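Local coordinates for protein alkaline serine protease AL20 (Nesterenkonia abyssinica, PDB 3CP7) that hydrolyses peptide bonds as a secreted, thermostable alkaline serine protease with a trypsin-like fold, at residues Ala60-Gly64 / Asn137-Leu141; Gln123-Tyr128 / Pro172-Gly178; Ala25-Ala29 / Thr111-Ile115; Thr157-Asn163 / Asn196-Tyr202. All blocks are in the same frame, centred on the assembly; numbering follows the deposited sequence.

Contact 1. Residues Ala60-Gly64 / Asn137-Leu141; sequences AYDYG and NGQEL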
loop_
_atom_site.group_PDB
_atom_site.type_symbol
_atom_site.label_atom_id
_atom_site.label_comp_id
_atom_site.label_asym_id
_atom_site.label_seq_id
_atom_site.Cartn_x
_atom_site.Cartn_y
_atom_site.Cartn_z
ATOM N N ALA A 60 -0.159 -24.163 -9.822
ATOM C CA ALA A 60 -0.125 -25.292 -10.764
ATOM C C ALA A 60 -1.518 -25.743 -11.218
ATOM O O ALA A 60 -1.718 -26.912 -11.567
ATOM C CB ALA A 60 0.669 -26.483 -10.164
ATOM N N TYR A 61 -2.470 -24.814 -11.234
ATOM C CA TYR A 61 -3.814 -25.088 -11.752
ATOM C C TYR A 61 -3.730 -25.753 -13.129
ATOM O O TYR A 61 -2.926 -25.348 -13.978
ATOM C CB TYR A 61 -4.590 -23.775 -11.855
ATOM C CG TYR A 61 -6.070 -23.937 -12.127
ATOM C CD1 TYR A 61 -6.546 -24.045 -13.428
ATOM C CD2 TYR A 61 -6.990 -23.944 -11.085
ATOM C CE1 TYR A 61 -7.906 -24.201 -13.687
ATOM C CE2 TYR A 61 -8.355 -24.083 -11.329
ATOM C CZ TYR A 61 -8.797 -24.204 -12.639
ATOM O OH TYR A 61 -10.151 -24.344 -12.879
ATOM N N ASP A 62 -4.553 -26.782 -13.343
ATOM C CA ASP A 62 -4.566 -27.543 -14.593
ATOM C C ASP A 62 -5.910 -28.248 -14.696
ATOM O O ASP A 62 -6.086 -29.325 -14.119
ATOM C CB ASP A 62 -3.423 -28.569 -14.598
ATOM C CG ASP A 62 -3.359 -29.385 -15.884
ATOM O OD1 ASP A 62 -4.230 -29.234 -16.761
ATOM O OD2 ASP A 62 -2.412 -30.192 -16.012
ATOM N N TYR A 63 -6.861 -27.631 -15.399
ATOM C CA TYR A 63 -8.256 -28.120 -15.422
ATOM C C TYR A 63 -8.762 -28.401 -14.003
ATOM O O TYR A 63 -9.372 -29.448 -13.727
ATOM C CB TYR A 63 -8.402 -29.343 -16.352
ATOM C CG TYR A 63 -8.319 -28.958 -17.812
ATOM C CD1 TYR A 63 -7.090 -28.831 -18.452
ATOM C CD2 TYR A 63 -9.475 -28.687 -18.552
ATOM C CE1 TYR A 63 -7.000 -28.456 -19.791
ATOM C CE2 TYR A 63 -9.398 -28.308 -19.897
ATOM C CZ TYR A 63 -8.161 -28.190 -20.507
ATOM O OH TYR A 63 -8.079 -27.812 -21.825
ATOM N N GLY A 64 -8.499 -27.450 -13.107
ATOM C CA GLY A 64 -8.854 -27.573 -11.700
ATOM C C GLY A 64 -7.634 -27.397 -10.816
ATOM O O GLY A 64 -6.497 -27.387 -11.292
ATOM N N ASN A 137 -9.397 -21.309 -22.621
ATOM C CA ASN A 137 -10.512 -21.749 -21.789
ATOM C C ASN A 137 -10.287 -21.532 -20.300
ATOM O O ASN A 137 -11.108 -21.931 -19.480
ATOM C CB ASN A 137 -10.874 -23.213 -22.089
ATOM C CG ASN A 137 -9.744 -24.181 -21.773
ATOM O OD1 ASN A 137 -8.781 -23.837 -21.085
ATOM N ND2 ASN A 137 -9.848 -25.405 -22.289
ATOM N N GLY A 138 -9.165 -20.896 -19.964
ATOM C CA GLY A 138 -8.868 -20.556 -18.570
ATOM C C GLY A 138 -8.258 -21.692 -17.777
ATOM O O GLY A 138 -7.861 -21.499 -16.628
ATOM N N GLN A 139 -8.184 -22.871 -18.389
ATOM C CA GLN A 139 -7.814 -24.090 -17.672
ATOM C C GLN A 139 -6.346 -24.459 -17.802
ATOM O O GLN A 139 -5.869 -25.349 -17.089
ATOM C CB GLN A 139 -8.679 -25.256 -18.166
ATOM C CG GLN A 139 -10.170 -25.009 -18.030
ATOM C CD GLN A 139 -10.554 -24.495 -16.654
ATOM O OE1 GLN A 139 -10.347 -25.171 -15.647
ATOM N NE2 GLN A 139 -11.104 -23.284 -16.605
ATOM N N GLU A 140 -5.647 -23.778 -18.706
ATOM C CA GLU A 140 -4.315 -24.164 -19.154
ATOM C C GLU A 140 -3.298 -23.063 -18.919
ATOM O O GLU A 140 -3.613 -21.875 -19.012
ATOM C CB GLU A 140 -4.333 -24.498 -20.646
ATOM C CG GLU A 140 -5.263 -25.647 -21.019
ATOM C CD GLU A 140 -5.170 -26.039 -22.480
ATOM O OE1 GLU A 140 -4.285 -25.531 -23.202
ATOM O OE2 GLU A 140 -5.980 -26.881 -22.910
ATOM N N LEU A 141 -2.069 -23.469 -18.635
ATOM C CA LEU A 141 -0.952 -22.542 -18.587
ATOM C C LEU A 141 -0.451 -22.311 -20.007
ATOM O O LEU A 141 -0.097 -23.260 -20.714
ATOM C CB LEU A 141 0.158 -23.111 -17.712
ATOM C CG LEU A 141 1.400 -22.238 -17.552
ATOM C CD1 LEU A 141 1.089 -20.990 -16.721
ATOM C CD2 LEU A 141 2.511 -23.062 -16.905
#
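An Asx turn at N137 meets Y63 where the loop after strand 55-59 touches the loop before strand 142-150, a surface join between the two halves of a trypsin-like fold. N137 OD1 closes the turn by accepting from Q139 N at 2.9 Å. ND2 of the same amide donates to Y63 OH at 3.0 Å, with the oxygen in the amide plane. That hydroxyl in turn donates to the anti lone pair of E140 OE2, 2.5 Å away, the glutamate running extended beside the ring. Q139 CB sits over the centre of the Y63 ring, a CH-pi contact 3.5 Å from the centroid. Its chain then bends (chi2 -48°) and carries the amide to Y61, whose OH donates to Q139 OE1 at 2.9 Å, while Q139 NE2 returns to N137 O. The backbones join as well, Y63 N donating to Q139 O at 3.0 Å. A leucine in place of Q139 would probably leave the Y61 hydroxyl without its acceptor and N137 O without the amide donor. Gripped as both acceptor and donor, the phenol of Y63 has its rotation fixed, and its very short bond to a probably charged carboxylate should polarise the hydroxyl.

Contact 2. Residues Gln123-Tyr128 / Pro172-Gly178; sequences QYYSAY and PWFLGNG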
loop_
_atom_site.group_PDB
_atom_site.type_symbol
_atom_site.label_atom_id
_atom_site.label_comp_id
_atom_site.label_asym_id
_atom_site.label_seq_id
_atom_site.Cartn_x
_atom_site.Cartn_y
_atom_site.Cartn_z
ATOM N N GLN A 123 14.945 -6.412 -22.702
ATOM C CA GLN A 123 15.395 -7.787 -22.512
ATOM C C GLN A 123 14.432 -8.797 -23.137
ATOM O O GLN A 123 13.302 -8.459 -23.487
ATOM C CB GLN A 123 15.544 -8.094 -21.022
ATOM C CG GLN A 123 16.543 -7.215 -20.284
ATOM C CD GLN A 123 17.963 -7.672 -20.474
ATOM O OE1 GLN A 123 18.543 -8.314 -19.594
ATOM N NE2 GLN A 123 18.528 -7.374 -21.636
ATOM N N TYR A 124 14.893 -10.039 -23.259
ATOM C CA TYR A 124 14.082 -11.143 -23.737
ATOM C C TYR A 124 13.342 -11.783 -22.556
ATOM O O TYR A 124 13.937 -12.040 -21.501
ATOM C CB TYR A 124 14.974 -12.187 -24.425
ATOM C CG TYR A 124 14.223 -13.347 -25.029
ATOM C CD1 TYR A 124 13.738 -13.292 -26.329
ATOM C CD2 TYR A 124 14.000 -14.507 -24.295
ATOM C CE1 TYR A 124 13.050 -14.368 -26.882
ATOM C CE2 TYR A 124 13.313 -15.576 -24.837
ATOM C CZ TYR A 124 12.840 -15.506 -26.128
ATOM O OH TYR A 124 12.165 -16.590 -26.656
ATOM N N TYR A 125 12.057 -12.054 -22.762
ATOM C CA TYR A 125 11.190 -12.588 -21.725
ATOM C C TYR A 125 10.427 -13.816 -22.162
ATOM O O TYR A 125 10.121 -13.995 -23.346
ATOM C CB TYR A 125 10.140 -11.545 -21.319
ATOM C CG TYR A 125 10.690 -10.366 -20.556
ATOM C CD1 TYR A 125 11.000 -9.174 -21.210
ATOM C CD2 TYR A 125 10.916 -10.446 -19.176
ATOM C CE1 TYR A 125 11.504 -8.082 -20.513
ATOM C CE2 TYR A 125 11.424 -9.359 -18.467
ATOM C CZ TYR A 125 11.727 -8.176 -19.152
ATOM O OH TYR A 125 12.221 -7.084 -18.490
ATOM N N SER A 126 10.091 -14.632 -21.165
ATOM C CA SER A 126 9.081 -15.663 -21.264
ATOM C C SER A 126 7.970 -15.296 -20.280
ATOM O O SER A 126 8.217 -15.192 -19.070
ATOM C CB SER A 126 9.683 -17.016 -20.886
ATOM O OG SER A 126 10.730 -17.352 -21.780
ATOM N N ALA A 127 6.770 -15.062 -20.806
ATOM C CA ALA A 127 5.619 -14.646 -19.989
ATOM C C ALA A 127 4.598 -15.770 -19.937
ATOM O O ALA A 127 4.405 -16.481 -20.920
ATOM C CB ALA A 127 4.990 -13.388 -20.556
ATOM N N TYR A 128 3.946 -15.930 -18.790
ATOM C CA TYR A 128 3.043 -17.053 -18.552
ATOM C C TYR A 128 1.727 -16.579 -17.981
ATOM O O TYR A 128 1.668 -15.545 -17.314
ATOM C CB TYR A 128 3.700 -18.074 -17.602
ATOM C CG TYR A 128 4.881 -18.730 -18.258
ATOM C CD1 TYR A 128 6.132 -18.121 -18.242
ATOM C CD2 TYR A 128 4.743 -19.946 -18.927
ATOM C CE1 TYR A 128 7.225 -18.700 -18.882
ATOM C CE2 TYR A 128 5.835 -20.538 -19.566
ATOM C CZ TYR A 128 7.057 -19.901 -19.549
ATOM O OH TYR A 128 8.149 -20.461 -20.165
ATOM N N PRO A 172 3.439 -13.994 -14.654
ATOM C CA PRO A 172 4.815 -13.517 -14.562
ATOM C C PRO A 172 5.520 -13.353 -15.905
ATOM O O PRO A 172 5.290 -14.139 -16.836
ATOM C CB PRO A 172 5.509 -14.619 -13.760
ATOM C CG PRO A 172 4.736 -15.861 -14.124
ATOM C CD PRO A 172 3.303 -15.404 -14.237
ATOM N N TRP A 173 6.377 -12.338 -15.988
ATOM C CA TRP A 173 7.396 -12.262 -17.037
ATOM C C TRP A 173 8.716 -12.676 -16.414
ATOM O O TRP A 173 9.176 -12.055 -15.457
ATOM C CB TRP A 173 7.562 -10.834 -17.531
ATOM C CG TRP A 173 6.465 -10.287 -18.382
ATOM C CD1 TRP A 173 5.140 -10.666 -18.402
ATOM C CD2 TRP A 173 6.589 -9.198 -19.307
ATOM N NE1 TRP A 173 4.449 -9.900 -19.326
ATOM C CE2 TRP A 173 5.311 -8.984 -19.873
ATOM C CE3 TRP A 173 7.664 -8.388 -19.716
ATOM C CZ2 TRP A 173 5.079 -7.994 -20.835
ATOM C CZ3 TRP A 173 7.430 -7.399 -20.663
ATOM C CH2 TRP A 173 6.151 -7.209 -21.210
ATOM N N PHE A 174 9.326 -13.720 -16.963
ATOM C CA PHE A 174 10.647 -14.153 -16.514
ATOM C C PHE A 174 11.694 -13.724 -17.522
ATOM O O PHE A 174 11.497 -13.864 -18.736
ATOM C CB PHE A 174 10.699 -15.675 -16.360
ATOM C CG PHE A 174 9.702 -16.217 -15.383
ATOM C CD1 PHE A 174 8.667 -17.041 -15.798
ATOM C CD2 PHE A 174 9.815 -15.905 -14.034
ATOM C CE1 PHE A 174 7.752 -17.547 -14.872
ATOM C CE2 PHE A 174 8.894 -16.398 -13.104
ATOM C CZ PHE A 174 7.871 -17.225 -13.523
ATOM N N LEU A 175 12.796 -13.186 -17.011
ATOM C CA LEU A 175 13.957 -12.932 -17.853
ATOM C C LEU A 175 14.443 -14.244 -18.466
ATOM O O LEU A 175 14.564 -15.252 -17.768
ATOM C CB LEU A 175 15.066 -12.260 -17.043
ATOM C CG LEU A 175 14.731 -10.810 -16.685
ATOM C CD1 LEU A 175 15.561 -10.311 -15.505
ATOM C CD2 LEU A 175 14.906 -9.909 -17.894
ATOM N N GLY A 176 14.697 -14.226 -19.773
ATOM C CA GLY A 176 15.266 -15.385 -20.458
ATOM C C GLY A 176 14.248 -16.393 -20.950
ATOM O O GLY A 176 13.066 -16.070 -21.100
ATOM N N ASN A 177 14.695 -17.626 -21.214
ATOM C CA ASN A 177 13.799 -18.633 -21.782
ATOM C C ASN A 177 13.338 -19.621 -20.724
ATOM O O ASN A 177 14.147 -20.216 -20.004
ATOM C CB ASN A 177 14.410 -19.347 -23.017
ATOM C CG ASN A 177 13.379 -19.516 -24.181
ATOM O OD1 ASN A 177 12.453 -20.322 -24.107
ATOM N ND2 ASN A 177 13.545 -18.729 -25.237
ATOM N N GLY A 178 12.022 -19.765 -20.615
ATOM C CA GLY A 178 11.423 -20.721 -19.698
ATOM C C GLY A 178 10.914 -20.115 -18.400
ATOM O O GLY A 178 10.918 -18.892 -18.215
#
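S126 and F174 form the hydrogen-bonded pair at the middle of an antiparallel strand contact, with S126 N to F174 O at 2.9 Å and F174 N to S126 O at 2.8 Å. The strands 124-128 and 172-175 run 150° apart in direction. Non-hydrogen-bonded pairs lie before and after this one, Y125 with L175 and A127 with W173. Further bonds, Y128 N to P172 O and G176 N to Y124 O, extend the pairing at its two ends. On the face carrying A127 and W173, the indole divides its contacts. With CG of W173 beside its backbone N (chi1 -73°), the six-membered ring is brought edge-on to the face of Y125, CE3 standing 3.6 Å above the middle of the phenol with the planes at 58°. The pyrrole side meets A127, CD1 of W173 lying 3.5 Å from CB of A127. L175 runs alongside Y125 and touches its CE2 with CD2 at 3.6 Å. On the other face Y128 CD1 meets F174 CD1 at 3.7 Å. Strand 124-129 also bonds to strand 142-150, and strand 172-175 to strand 183-191, where N187 accepts from W173 NE1. Y125, A127 and W173 reach strand 158-161, touching Q158 or I160, while F174 turns its ring to S113 in the segment that follows helix 105-109.

Contact 3. Residues Ala25-Ala29 / Thr111-Ile115; sequences ANIVA and TASPI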
loop_
_atom_site.group_PDB
_atom_site.type_symbol
_atom_site.label_atom_id
_atom_site.label_comp_id
_atom_site.label_asym_id
_atom_site.label_seq_id
_atom_site.Cartn_x
_atom_site.Cartn_y
_atom_site.Cartn_z
ATOM N N ALA A 25 -0.957 -15.347 -11.305
ATOM C CA ALA A 25 0.029 -14.837 -10.357
ATOM C C ALA A 25 1.182 -15.817 -10.235
ATOM O O ALA A 25 1.169 -16.890 -10.840
ATOM C CB ALA A 25 -0.610 -14.594 -8.994
ATOM N N ASN A 26 2.170 -15.457 -9.420
ATOM C CA ASN A 26 3.366 -16.266 -9.297
ATOM C C ASN A 26 3.992 -16.133 -7.924
ATOM O O ASN A 26 4.171 -15.027 -7.446
ATOM C CB ASN A 26 4.372 -15.847 -10.375
ATOM C CG ASN A 26 5.595 -16.754 -10.425
ATOM O OD1 ASN A 26 5.471 -17.967 -10.620
ATOM N ND2 ASN A 26 6.781 -16.167 -10.256
ATOM N N ILE A 27 4.348 -17.264 -7.308
ATOM C CA ILE A 27 5.050 -17.235 -6.023
ATOM C C ILE A 27 6.467 -16.707 -6.216
ATOM O O ILE A 27 7.255 -17.282 -6.975
ATOM C CB ILE A 27 5.132 -18.629 -5.344
ATOM C CG1 ILE A 27 3.743 -19.255 -5.203
ATOM C CG2 ILE A 27 5.821 -18.510 -3.980
ATOM C CD1 ILE A 27 3.771 -20.722 -4.735
ATOM N N VAL A 28 6.777 -15.611 -5.529
ATOM C CA VAL A 28 8.123 -15.036 -5.543
ATOM C C VAL A 28 8.762 -15.239 -4.174
ATOM O O VAL A 28 8.076 -15.222 -3.151
ATOM C CB VAL A 28 8.125 -13.536 -5.952
ATOM C CG1 VAL A 28 7.792 -13.415 -7.445
ATOM C CG2 VAL A 28 7.179 -12.691 -5.067
ATOM N N ALA A 29 10.073 -15.469 -4.167
ATOM C CA ALA A 29 10.789 -15.724 -2.910
ATOM C C ALA A 29 10.533 -14.586 -1.941
ATOM O O ALA A 29 10.651 -13.426 -2.319
ATOM C CB ALA A 29 12.264 -15.867 -3.172
ATOM N N THR A 111 9.310 -24.227 -3.580
ATOM C CA THR A 111 10.108 -23.371 -4.445
ATOM C C THR A 111 9.374 -22.058 -4.700
ATOM O O THR A 111 8.204 -21.898 -4.316
ATOM C CB THR A 111 10.464 -24.087 -5.771
ATOM O OG1 THR A 111 11.480 -23.355 -6.470
ATOM C CG2 THR A 111 9.242 -24.271 -6.673
ATOM N N ALA A 112 10.104 -21.119 -5.303
ATOM C CA ALA A 112 9.588 -19.795 -5.634
ATOM C C ALA A 112 10.522 -19.190 -6.656
ATOM O O ALA A 112 11.691 -19.574 -6.758
ATOM C CB ALA A 112 9.561 -18.915 -4.395
ATOM N N SER A 113 10.014 -18.226 -7.416
ATOM C CA SER A 113 10.852 -17.493 -8.356
ATOM C C SER A 113 11.663 -16.412 -7.662
ATOM O O SER A 113 11.149 -15.735 -6.768
ATOM C CB SER A 113 9.974 -16.796 -9.382
ATOM O OG SER A 113 9.270 -17.744 -10.140
ATOM N N PRO A 114 12.912 -16.199 -8.120
ATOM C CA PRO A 114 13.593 -14.975 -7.715
ATOM C C PRO A 114 12.883 -13.801 -8.391
ATOM O O PRO A 114 12.148 -14.000 -9.368
ATOM C CB PRO A 114 15.022 -15.136 -8.266
ATOM C CG PRO A 114 15.062 -16.409 -9.034
ATOM C CD PRO A 114 13.684 -16.995 -9.093
ATOM N N ILE A 115 13.104 -12.600 -7.882
ATOM C CA ILE A 115 12.494 -11.404 -8.462
ATOM C C ILE A 115 13.585 -10.352 -8.580
ATOM O O ILE A 115 14.441 -10.234 -7.701
ATOM C CB ILE A 115 11.270 -10.953 -7.624
ATOM C CG1 ILE A 115 10.540 -9.769 -8.273
ATOM C CG2 ILE A 115 11.676 -10.665 -6.168
ATOM C CD1 ILE A 115 9.179 -9.490 -7.645
#
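A112 CB fits against the V28-A29 peptide, 3.5 Å from A29 N, and is the apolar centre of this crossing. I27 CG2 approaches A112 CB at 3.8 Å, and A29 CB comes near the same methyl at 4.3 Å. Farther along, the delta carbon of I115 reaches V28, CD1 of I115 lying 4.2 Å from CG1 of V28. Outward from this patch the backbones join through S113. Its N donates to I27 O at 2.9 Å and its O accepts from A29 N at 2.8 Å, a single bridge around V28 between segments that run at nearly a right angle, 91°. The polar edge lies at N26. CG of N26 points opposite its backbone N (chi1 -173°), which carries the amide across to S113. There ND2 donates to S113 OG at 2.9 Å in an almost straight bond (174°), with the hydroxyl in the amide plane. The amide is shared further, OD1 bonding H8 ND1 and ND2 bonding Q183 OE1 as well. Replacing N26 with a leucine is likely to leave S113 OG without this donor and strip H8 and Q183 of their amide partner. Segment 111-115 lies on the connection from helix 105-109 to strand 124-129, and its passage across the chain at the end of strand 19-27 is consistent with the interdomain linker of the two-barrel chymotrypsin fold.

Contact 4. Residues Thr157-Asn163 / Asn196-Tyr202; sequences TQGIPCN and NVMFGPY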
loop_
_atom_site.group_PDB
_atom_site.type_symbol
_atom_site.label_atom_id
_atom_site.label_comp_id
_atom_site.label_asym_id
_atom_site.label_seq_id
_atom_site.Cartn_x
_atom_site.Cartn_y
_atom_site.Cartn_z
ATOM N N THR A 157 6.140 1.436 -19.527
ATOM C CA THR A 157 5.822 0.013 -19.746
ATOM C C THR A 157 6.559 -0.526 -20.975
ATOM O O THR A 157 7.100 0.247 -21.790
ATOM C CB THR A 157 4.313 -0.251 -19.893
ATOM O OG1 THR A 157 3.848 0.371 -21.094
ATOM C CG2 THR A 157 3.561 0.310 -18.698
ATOM N N GLN A 158 6.597 -1.848 -21.091
ATOM C CA GLN A 158 7.200 -2.511 -22.249
ATOM C C GLN A 158 6.236 -3.530 -22.814
ATOM O O GLN A 158 5.400 -4.070 -22.085
ATOM C CB GLN A 158 8.500 -3.216 -21.871
ATOM C CG GLN A 158 9.534 -2.316 -21.228
ATOM C CD GLN A 158 10.855 -3.032 -21.054
ATOM O OE1 GLN A 158 11.772 -2.859 -21.853
ATOM N NE2 GLN A 158 10.946 -3.875 -20.036
ATOM N N GLY A 159 6.365 -3.793 -24.111
ATOM C CA GLY A 159 5.514 -4.755 -24.780
ATOM C C GLY A 159 6.299 -5.911 -25.348
ATOM O O GLY A 159 7.447 -5.751 -25.769
ATOM N N ILE A 160 5.672 -7.084 -25.342
ATOM C CA ILE A 160 6.207 -8.255 -26.034
ATOM C C ILE A 160 5.149 -8.878 -26.943
ATOM O O ILE A 160 3.962 -8.768 -26.677
ATOM C CB ILE A 160 6.730 -9.343 -25.044
ATOM C CG1 ILE A 160 5.626 -9.802 -24.064
ATOM C CG2 ILE A 160 7.966 -8.840 -24.310
ATOM C CD1 ILE A 160 6.011 -10.989 -23.172
ATOM N N PRO A 161 5.578 -9.567 -28.017
ATOM C CA PRO A 161 4.589 -10.287 -28.821
ATOM C C PRO A 161 3.924 -11.383 -27.990
ATOM O O PRO A 161 4.621 -12.196 -27.365
ATOM C CB PRO A 161 5.419 -10.891 -29.964
ATOM C CG PRO A 161 6.834 -10.881 -29.486
ATOM C CD PRO A 161 6.955 -9.726 -28.529
ATOM N N CYS A 162 2.595 -11.390 -27.958
ATOM C CA CYS A 162 1.871 -12.299 -27.076
ATOM C C CYS A 162 0.400 -12.339 -27.409
ATOM O O CYS A 162 -0.250 -11.300 -27.451
ATOM C CB CYS A 162 2.028 -11.835 -25.625
ATOM S SG CYS A 162 1.323 -12.961 -24.417
ATOM N N ASN A 163 -0.125 -13.540 -27.605
ATOM C CA ASN A 163 -1.519 -13.710 -27.997
ATOM C C ASN A 163 -2.466 -14.022 -26.831
ATOM O O ASN A 163 -3.638 -14.281 -27.056
ATOM C CB ASN A 163 -1.641 -14.779 -29.103
ATOM C CG ASN A 163 -1.323 -16.172 -28.600
ATOM O OD1 ASN A 163 -0.864 -16.351 -27.476
ATOM N ND2 ASN A 163 -1.564 -17.172 -29.443
ATOM N N ASN A 196 -2.243 -8.838 -30.186
ATOM C CA ASN A 196 -1.128 -9.747 -29.900
ATOM C C ASN A 196 0.154 -9.087 -29.379
ATOM O O ASN A 196 1.264 -9.548 -29.671
ATOM C CB ASN A 196 -0.809 -10.611 -31.132
ATOM C CG ASN A 196 -1.977 -11.466 -31.558
ATOM O OD1 ASN A 196 -2.143 -11.756 -32.745
ATOM N ND2 ASN A 196 -2.807 -11.856 -30.609
ATOM N N VAL A 197 0.006 -8.006 -28.616
ATOM C CA VAL A 197 1.125 -7.449 -27.860
ATOM C C VAL A 197 0.675 -7.282 -26.412
ATOM O O VAL A 197 -0.372 -6.703 -26.139
ATOM C CB VAL A 197 1.644 -6.112 -28.454
ATOM C CG1 VAL A 197 2.819 -5.568 -27.638
ATOM C CG2 VAL A 197 2.085 -6.301 -29.908
ATOM N N MET A 198 1.461 -7.835 -25.489
ATOM C CA MET A 198 1.194 -7.711 -24.058
ATOM C C MET A 198 2.148 -6.702 -23.438
ATOM O O MET A 198 3.363 -6.772 -23.652
ATOM C CB MET A 198 1.391 -9.057 -23.373
ATOM C CG MET A 198 1.186 -9.009 -21.851
ATOM S SD MET A 198 -0.547 -8.913 -21.376
ATOM C CE MET A 198 -1.047 -10.599 -21.770
ATOM N N PHE A 199 1.597 -5.772 -22.659
ATOM C CA PHE A 199 2.409 -4.809 -21.939
ATOM C C PHE A 199 2.505 -5.165 -20.479
ATOM O O PHE A 199 1.551 -5.670 -19.875
ATOM C CB PHE A 199 1.884 -3.381 -22.145
ATOM C CG PHE A 199 2.022 -2.930 -23.563
ATOM C CD1 PHE A 199 1.034 -3.224 -24.490
ATOM C CD2 PHE A 199 3.180 -2.288 -23.990
ATOM C CE1 PHE A 199 1.178 -2.855 -25.835
ATOM C CE2 PHE A 199 3.339 -1.916 -25.335
ATOM C CZ PHE A 199 2.341 -2.204 -26.254
ATOM N N GLY A 200 3.690 -4.918 -19.942
ATOM C CA GLY A 200 3.965 -5.151 -18.539
ATOM C C GLY A 200 4.732 -3.983 -17.979
ATOM O O GLY A 200 5.533 -3.368 -18.677
ATOM N N PRO A 201 4.505 -3.665 -16.702
ATOM C CA PRO A 201 5.152 -2.491 -16.126
ATOM C C PRO A 201 6.643 -2.681 -15.879
ATOM O O PRO A 201 7.108 -3.807 -15.642
ATOM C CB PRO A 201 4.410 -2.305 -14.796
ATOM C CG PRO A 201 4.001 -3.721 -14.422
ATOM C CD PRO A 201 3.605 -4.336 -15.738
ATOM N N TYR A 202 7.380 -1.579 -15.892
ATOM C CA TYR A 202 8.791 -1.642 -15.546
ATOM C C TYR A 202 8.950 -1.943 -14.055
ATOM O O TYR A 202 8.356 -1.271 -13.202
ATOM C CB TYR A 202 9.516 -0.343 -15.930
ATOM C CG TYR A 202 10.999 -0.414 -15.664
ATOM C CD1 TYR A 202 11.549 0.215 -14.550
ATOM C CD2 TYR A 202 11.838 -1.148 -16.503
ATOM C CE1 TYR A 202 12.912 0.128 -14.289
ATOM C CE2 TYR A 202 13.205 -1.238 -16.242
ATOM C CZ TYR A 202 13.725 -0.589 -15.141
ATOM O OH TYR A 202 15.072 -0.688 -14.872
HETATM O O HOH W 1 8.590 -3.988 -18.322
#
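M198, N196 and Q158 lose much surface where antiparallel strands 158-161 and 197-200 pair. M198 is held by two backbone bonds to I160, its N to I160 O and its O from I160 N, both 2.9 Å. Its CB packs on CB of C162 at 3.6 Å; with SG opposite the backbone N (chi1 -174°), C162 reaches C144 in a disulfide. N196 closes one end: C162 N donates to N196 O at 2.8 Å from well above the carbonyl plane (59°), and N196 ND2 lies 3.5 Å from CB of N163. At the other end Q158 N gives to G200 O and Q158 O receives from G200 N. Q158 NE2 also donates to a water at 2.9 Å, which donates to G200 O, while OE1 is taken by G122 N. Between these pairs CA of G159 lies 3.5 Å from CD2 of F199; a beta carbon there would run into F199 CE2 and V197 CG1. Strand 158-161 bonds to strand 142-150 on its other side, G159 to T149. From strand 197-200, the F199 backbone bonds those of S188 and Y189 in strand 183-191 and its ring meets Y191 edge-to-face, while I160 and M198 touch W173 of strand 172-175.

Contacts 2 and 4 share one sheet, their centres 11 Å apart, and W173 of contact 2 bridges them, its CH2 lying 3.3 Å from Q158 O of contact 4. Contact 3 backs onto strand 172-175 of contact 2: F174 CE2 comes within 3.3 Å of S113 OG, and P172 CG within 3.8 Å of N26 CB. Contact 1 stands at the periphery and touches contact 2 through L141 CD1 and Y128 CB, 4.0 Å apart; its centre is about 22 Å from that of contact 4. S169, H41 and D91 probably form the catalytic triad, and the side chain of P201 in contact 4 lies near these residues without touching them.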